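Local coordinates for protein cellulase (glycosyl hydrolase family 5) (Bacteroides ovatus, PDB 3ZMR) that cleaves the beta-1,4-glucan backbone of xyloglucan internally, with retention of the beta-configuration, releasing xyloglucan oligosaccharides, at residues A[7-19]-A[26-38]. Residues are numbered along the deposited sequence; the frame is centred on the assembly and turned at random.
Sequences SLEVAQEYRNLEF and QTIQIDGPAEWHI. With EDO (1,2-ethanediol), chain I.
Tyr14 lays one ring face over Ile28 in the BACON domain, well away from the sugar-binding cleft. The contact spans two sheets, with strand 16-19 at the edge of one and strand 24-31 at the edge of the other. Ile28 CB stands 3.9 Å from the Tyr14 ring centroid, a CH-pi contact. Tyr14 CG, anti to the carbonyl carbon (chi1 -56°), sets the ring over Ile28 and the Gln29 backbone. Glu13 CG covers the opposite face. With an alanine in place of Tyr14, Ile28 would probably lose its cover, and water 3, which bridges Tyr14 OH to Gln29 OE1, one partner. The packed side continues through Leu17 CD1 on Ile28 CG2, Val10 CG2 on Ile30 CD1 at 3.8 Å, and Leu8 CD1 against Ile30, Gly32 and Pro33. The Gln26 amide stacks on the Phe19 ring, planes 21° apart. Gln26 NE2 also donates to Glu18 O (2.9 Å), from above the carbonyl plane. Glu9 and Asp31 form one antiparallel hydrogen-bonded pair. The solvent side is looser. Waters bridge Ala11 N to Gln29 O and Ser7 OG to Asp31 O. The poorly ordered Glu9 carboxylate may repel that of Asp31. Apolar side chains thus do most of the joining; direct hydrogen bonds are limited to Glu9-Asp31 and Gln26-Glu18, and water bridges the exposed edge.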
loop_
_atom_site.group_PDB
_atom_site.type_symbol
_atom_site.label_atom_id
_atom_site.label_comp_id
_atom_site.label_asym_id
_atom_site.label_seq_id
_atom_site.Cartn_x
_atom_site.Cartn_y
_atom_site.Cartn_z
ATOM N N SER A 7 31.055 -36.908 23.619
ATOM C CA SER A 7 29.781 -36.655 24.372
ATOM C C SER A 7 29.019 -35.470 23.784
ATOM O O SER A 7 29.520 -34.346 23.757
ATOM C CB SER A 7 30.046 -36.390 25.855
ATOM O OG SER A 7 28.864 -35.949 26.499
ATOM N N LEU A 8 27.792 -35.739 23.347
ATOM C CA LEU A 8 26.947 -34.743 22.682
ATOM C C LEU A 8 25.625 -34.602 23.434
ATOM O O LEU A 8 24.836 -35.559 23.532
ATOM C CB LEU A 8 26.703 -35.143 21.226
ATOM C CG LEU A 8 25.799 -34.215 20.404
ATOM C CD1 LEU A 8 26.419 -32.835 20.193
ATOM C CD2 LEU A 8 25.478 -34.854 19.063
ATOM N N GLU A 9 25.382 -33.404 23.961
ATOM C CA GLU A 9 24.232 -33.160 24.812
ATOM C C GLU A 9 23.441 -31.922 24.365
ATOM O O GLU A 9 24.004 -30.886 23.945
ATOM C CB GLU A 9 24.668 -33.037 26.273
ATOM C CG GLU A 9 25.437 -34.267 26.763
ATOM C CD GLU A 9 25.467 -34.407 28.268
ATOM O OE1 GLU A 9 25.393 -33.379 28.975
ATOM O OE2 GLU A 9 25.579 -35.554 28.743
ATOM N N VAL A 10 22.123 -32.069 24.396
ATOM C CA VAL A 10 21.199 -30.964 24.174
ATOM C C VAL A 10 20.076 -31.053 25.187
ATOM O O VAL A 10 19.387 -32.078 25.262
ATOM C CB VAL A 10 20.586 -31.002 22.773
ATOM C CG1 VAL A 10 19.566 -29.871 22.594
ATOM C CG2 VAL A 10 21.672 -30.915 21.716
ATOM N N ALA A 11 19.902 -29.984 25.957
ATOM C CA ALA A 11 18.886 -29.932 27.022
ATOM C C ALA A 11 17.485 -30.252 26.488
ATOM O O ALA A 11 17.151 -29.933 25.334
ATOM C CB ALA A 11 18.901 -28.588 27.739
ATOM N N GLN A 12 16.694 -30.920 27.324
ATOM C CA GLN A 12 15.328 -31.368 26.948
ATOM C C GLN A 12 14.447 -30.211 26.465
ATOM O O GLN A 12 13.649 -30.377 25.530
ATOM C CB GLN A 12 14.641 -32.141 28.095
ATOM C CG GLN A 12 13.305 -32.765 27.698
ATOM C CD GLN A 12 13.422 -33.798 26.578
ATOM O OE1 GLN A 12 14.372 -34.585 26.533
ATOM N NE2 GLN A 12 12.433 -33.816 25.689
ATOM N N GLU A 13 14.613 -29.044 27.081
ATOM C CA GLU A 13 13.873 -27.832 26.693
ATOM C C GLU A 13 14.051 -27.455 25.212
ATOM O O GLU A 13 13.231 -26.731 24.650
ATOM C CB GLU A 13 14.283 -26.636 27.570
ATOM C CG GLU A 13 15.736 -26.209 27.396
ATOM C CD GLU A 13 16.182 -25.190 28.417
ATOM O OE1 GLU A 13 15.719 -24.033 28.335
ATOM O OE2 GLU A 13 16.999 -25.548 29.300
ATOM N N TYR A 14 15.132 -27.927 24.593
ATOM C CA TYR A 14 15.406 -27.616 23.175
ATOM C C TYR A 14 15.013 -28.707 22.177
ATOM O O TYR A 14 15.231 -28.540 20.985
ATOM C CB TYR A 14 16.891 -27.272 22.959
ATOM C CG TYR A 14 17.412 -26.139 23.805
ATOM C CD1 TYR A 14 16.773 -24.905 23.818
ATOM C CD2 TYR A 14 18.534 -26.306 24.621
ATOM C CE1 TYR A 14 17.249 -23.853 24.593
ATOM C CE2 TYR A 14 19.020 -25.259 25.407
ATOM C CZ TYR A 14 18.378 -24.031 25.383
ATOM O OH TYR A 14 18.845 -22.993 26.142
ATOM N N ARG A 15 14.383 -29.791 22.645
ATOM C CA ARG A 15 14.165 -30.973 21.807
ATOM C C ARG A 15 12.878 -30.872 20.967
ATOM O O ARG A 15 12.700 -31.589 19.968
ATOM C CB ARG A 15 14.110 -32.228 22.674
ATOM C CG ARG A 15 15.378 -32.498 23.473
ATOM C CD ARG A 15 16.533 -32.890 22.587
ATOM N NE ARG A 15 17.688 -33.355 23.369
ATOM C CZ ARG A 15 18.033 -34.628 23.545
ATOM N NH1 ARG A 15 17.315 -35.609 23.003
ATOM N NH2 ARG A 15 19.119 -34.929 24.252
ATOM N N ASN A 16 11.999 -29.967 21.384
ATOM C CA ASN A 16 10.708 -29.773 20.728
ATOM C C ASN A 16 10.382 -28.289 20.656
ATOM O O ASN A 16 9.813 -27.716 21.576
ATOM C CB ASN A 16 9.602 -30.538 21.464
ATOM C CG ASN A 16 9.850 -32.036 21.471
ATOM O OD1 ASN A 16 9.558 -32.743 20.493
ATOM N ND2 ASN A 16 10.426 -32.523 22.560
ATOM N N LEU A 17 10.787 -27.684 19.548
ATOM C CA LEU A 17 10.631 -26.243 19.355
ATOM C C LEU A 17 9.304 -25.923 18.643
ATOM O O LEU A 17 8.876 -26.641 17.719
ATOM C CB LEU A 17 11.801 -25.704 18.517
ATOM C CG LEU A 17 13.215 -25.932 19.069
ATOM C CD1 LEU A 17 14.262 -25.410 18.098
ATOM C CD2 LEU A 17 13.407 -25.372 20.482
ATOM N N GLU A 18 8.734 -24.787 19.026
ATOM C CA GLU A 18 7.456 -24.293 18.504
ATOM C C GLU A 18 7.631 -22.846 18.045
ATOM O O GLU A 18 8.081 -22.001 18.836
ATOM C CB GLU A 18 6.362 -24.344 19.592
ATOM C CG GLU A 18 6.193 -25.690 20.278
ATOM C CD GLU A 18 5.182 -26.613 19.626
ATOM O OE1 GLU A 18 4.348 -26.153 18.819
ATOM O OE2 GLU A 18 5.221 -27.819 19.940
ATOM N N PHE A 19 7.189 -22.578 16.802
ATOM C CA PHE A 19 7.239 -21.240 16.213
ATOM C C PHE A 19 5.831 -20.857 15.736
ATOM O O PHE A 19 5.062 -21.702 15.254
ATOM C CB PHE A 19 8.185 -21.213 15.020
ATOM C CG PHE A 19 9.645 -21.405 15.359
ATOM C CD1 PHE A 19 10.182 -22.663 15.568
ATOM C CD2 PHE A 19 10.498 -20.322 15.412
ATOM C CE1 PHE A 19 11.540 -22.819 15.853
ATOM C CE2 PHE A 19 11.834 -20.459 15.705
ATOM C CZ PHE A 19 12.365 -21.712 15.913
ATOM N N GLN A 26 15.014 -18.564 17.428
ATOM C CA GLN A 26 15.207 -18.996 18.797
ATOM C C GLN A 26 16.644 -19.471 18.946
ATOM O O GLN A 26 17.135 -20.291 18.158
ATOM C CB GLN A 26 14.252 -20.120 19.212
ATOM C CG GLN A 26 12.790 -19.666 19.227
ATOM C CD GLN A 26 11.820 -20.796 19.474
ATOM O OE1 GLN A 26 12.164 -21.810 20.074
ATOM N NE2 GLN A 26 10.599 -20.622 19.013
ATOM N N THR A 27 17.294 -18.962 19.993
ATOM C CA THR A 27 18.645 -19.400 20.338
ATOM C C THR A 27 18.551 -20.647 21.234
ATOM O O THR A 27 17.848 -20.665 22.276
ATOM C CB THR A 27 19.429 -18.300 21.063
ATOM O OG1 THR A 27 19.516 -17.152 20.233
ATOM C CG2 THR A 27 20.835 -18.750 21.423
ATOM N N ILE A 28 19.244 -21.698 20.816
ATOM C CA ILE A 28 19.394 -22.909 21.606
ATOM C C ILE A 28 20.874 -23.092 21.962
ATOM O O ILE A 28 21.737 -22.362 21.473
ATOM C CB ILE A 28 18.804 -24.152 20.891
ATOM C CG1 ILE A 28 19.661 -24.591 19.685
ATOM C CG2 ILE A 28 17.349 -23.862 20.526
ATOM C CD1 ILE A 28 19.200 -25.904 19.072
ATOM N N GLN A 29 21.152 -24.070 22.816
ATOM C CA GLN A 29 22.526 -24.390 23.186
ATOM C C GLN A 29 22.835 -25.848 22.884
ATOM O O GLN A 29 22.097 -26.747 23.262
ATOM C CB GLN A 29 22.806 -24.044 24.657
ATOM C CG GLN A 29 24.283 -24.074 25.043
ATOM C CD GLN A 29 24.527 -23.622 26.468
ATOM O OE1 GLN A 29 23.919 -24.137 27.412
ATOM N NE2 GLN A 29 25.427 -22.674 26.644
ATOM N N ILE A 30 23.957 -26.049 22.215
ATOM C CA ILE A 30 24.522 -27.366 21.925
ATOM C C ILE A 30 25.746 -27.568 22.840
ATOM O O ILE A 30 26.655 -26.761 22.843
ATOM C CB ILE A 30 24.987 -27.468 20.453
ATOM C CG1 ILE A 30 23.861 -27.089 19.478
ATOM C CG2 ILE A 30 25.565 -28.855 20.164
ATOM C CD1 ILE A 30 22.529 -27.782 19.719
ATOM N N ASP A 31 25.751 -28.633 23.637
ATOM C CA ASP A 31 26.884 -28.954 24.513
ATOM C C ASP A 31 27.605 -30.162 23.929
ATOM O O ASP A 31 27.352 -31.305 24.305
ATOM C CB ASP A 31 26.376 -29.230 25.931
ATOM C CG ASP A 31 27.487 -29.279 26.973
ATOM O OD1 ASP A 31 28.673 -29.166 26.627
ATOM O OD2 ASP A 31 27.162 -29.435 28.168
ATOM N N GLY A 32 28.522 -29.896 23.010
ATOM C CA GLY A 32 29.144 -30.967 22.232
ATOM C C GLY A 32 30.655 -31.109 22.321
ATOM O O GLY A 32 31.330 -30.355 23.011
ATOM N N PRO A 33 31.204 -32.088 21.597
ATOM C CA PRO A 33 32.650 -32.362 21.619
ATOM C C PRO A 33 33.437 -31.428 20.718
ATOM O O PRO A 33 32.913 -30.390 20.301
ATOM C CB PRO A 33 32.725 -33.813 21.140
ATOM C CG PRO A 33 31.549 -33.956 20.235
ATOM C CD PRO A 33 30.465 -33.084 20.799
ATOM N N ALA A 34 34.681 -31.809 20.430
ATOM C CA ALA A 34 35.605 -30.995 19.629
ATOM C C ALA A 34 35.043 -30.635 18.264
ATOM O O ALA A 34 35.358 -29.558 17.709
ATOM C CB ALA A 34 36.943 -31.710 19.469
ATOM N N GLU A 35 34.219 -31.538 17.730
ATOM C CA GLU A 35 33.566 -31.329 16.446
ATOM C C GLU A 35 32.159 -31.933 16.422
ATOM O O GLU A 35 31.948 -33.090 16.792
ATOM C CB GLU A 35 34.404 -31.946 15.325
ATOM C CG GLU A 35 33.894 -31.665 13.923
ATOM C CD GLU A 35 34.803 -32.271 12.877
ATOM O OE1 GLU A 35 35.826 -32.887 13.255
ATOM O OE2 GLU A 35 34.483 -32.148 11.681
ATOM N N TRP A 36 31.197 -31.138 15.988
ATOM C CA TRP A 36 29.850 -31.631 15.725
ATOM C C TRP A 36 29.260 -30.909 14.532
ATOM O O TRP A 36 29.823 -29.933 14.022
ATOM C CB TRP A 36 28.961 -31.533 16.966
ATOM C CG TRP A 36 29.021 -30.181 17.693
ATOM C CD1 TRP A 36 29.731 -29.912 18.835
ATOM C CD2 TRP A 36 28.355 -28.950 17.356
ATOM N NE1 TRP A 36 29.559 -28.628 19.226
ATOM C CE2 TRP A 36 28.719 -28.003 18.353
ATOM C CE3 TRP A 36 27.487 -28.551 16.328
ATOM C CZ2 TRP A 36 28.254 -26.688 18.342
ATOM C CZ3 TRP A 36 27.045 -27.227 16.308
ATOM C CH2 TRP A 36 27.424 -26.316 17.318
ATOM N N HIS A 37 28.127 -31.414 14.074
ATOM C CA HIS A 37 27.495 -30.957 12.846
ATOM C C HIS A 37 25.984 -30.819 13.024
ATOM O O HIS A 37 25.375 -31.518 13.822
ATOM C CB HIS A 37 27.757 -31.943 11.718
ATOM C CG HIS A 37 29.209 -32.144 11.408
ATOM N ND1 HIS A 37 29.854 -31.448 10.413
ATOM C CD2 HIS A 37 30.135 -32.980 11.947
ATOM C CE1 HIS A 37 31.116 -31.848 10.350
ATOM N NE2 HIS A 37 31.309 -32.774 11.271
ATOM N N ILE A 38 25.413 -29.876 12.291
ATOM C CA ILE A 38 23.961 -29.667 12.230
ATOM C C ILE A 38 23.438 -29.558 10.788
ATOM O O ILE A 38 23.999 -28.871 9.965
ATOM C CB ILE A 38 23.566 -28.381 12.982
ATOM C CG1 ILE A 38 23.923 -28.521 14.463
ATOM C CG2 ILE A 38 22.056 -28.111 12.832
ATOM C CD1 ILE A 38 23.626 -27.269 15.282
HETATM C C1 EDO I . 19.175 -19.869 25.209
HETATM O O1 EDO I . 18.381 -20.591 26.166
HETATM C C2 EDO I . 18.569 -18.486 25.061
HETATM O O2 EDO I . 18.777 -17.783 26.264
HETATM O O HOH W 1 28.846 -32.903 26.652
HETATM O O HOH W 2 21.725 -27.820 25.703
HETATM O O HOH W 3 20.849 -23.302 27.727
HETATM O O HOH W 4 10.128 -23.341 21.166
#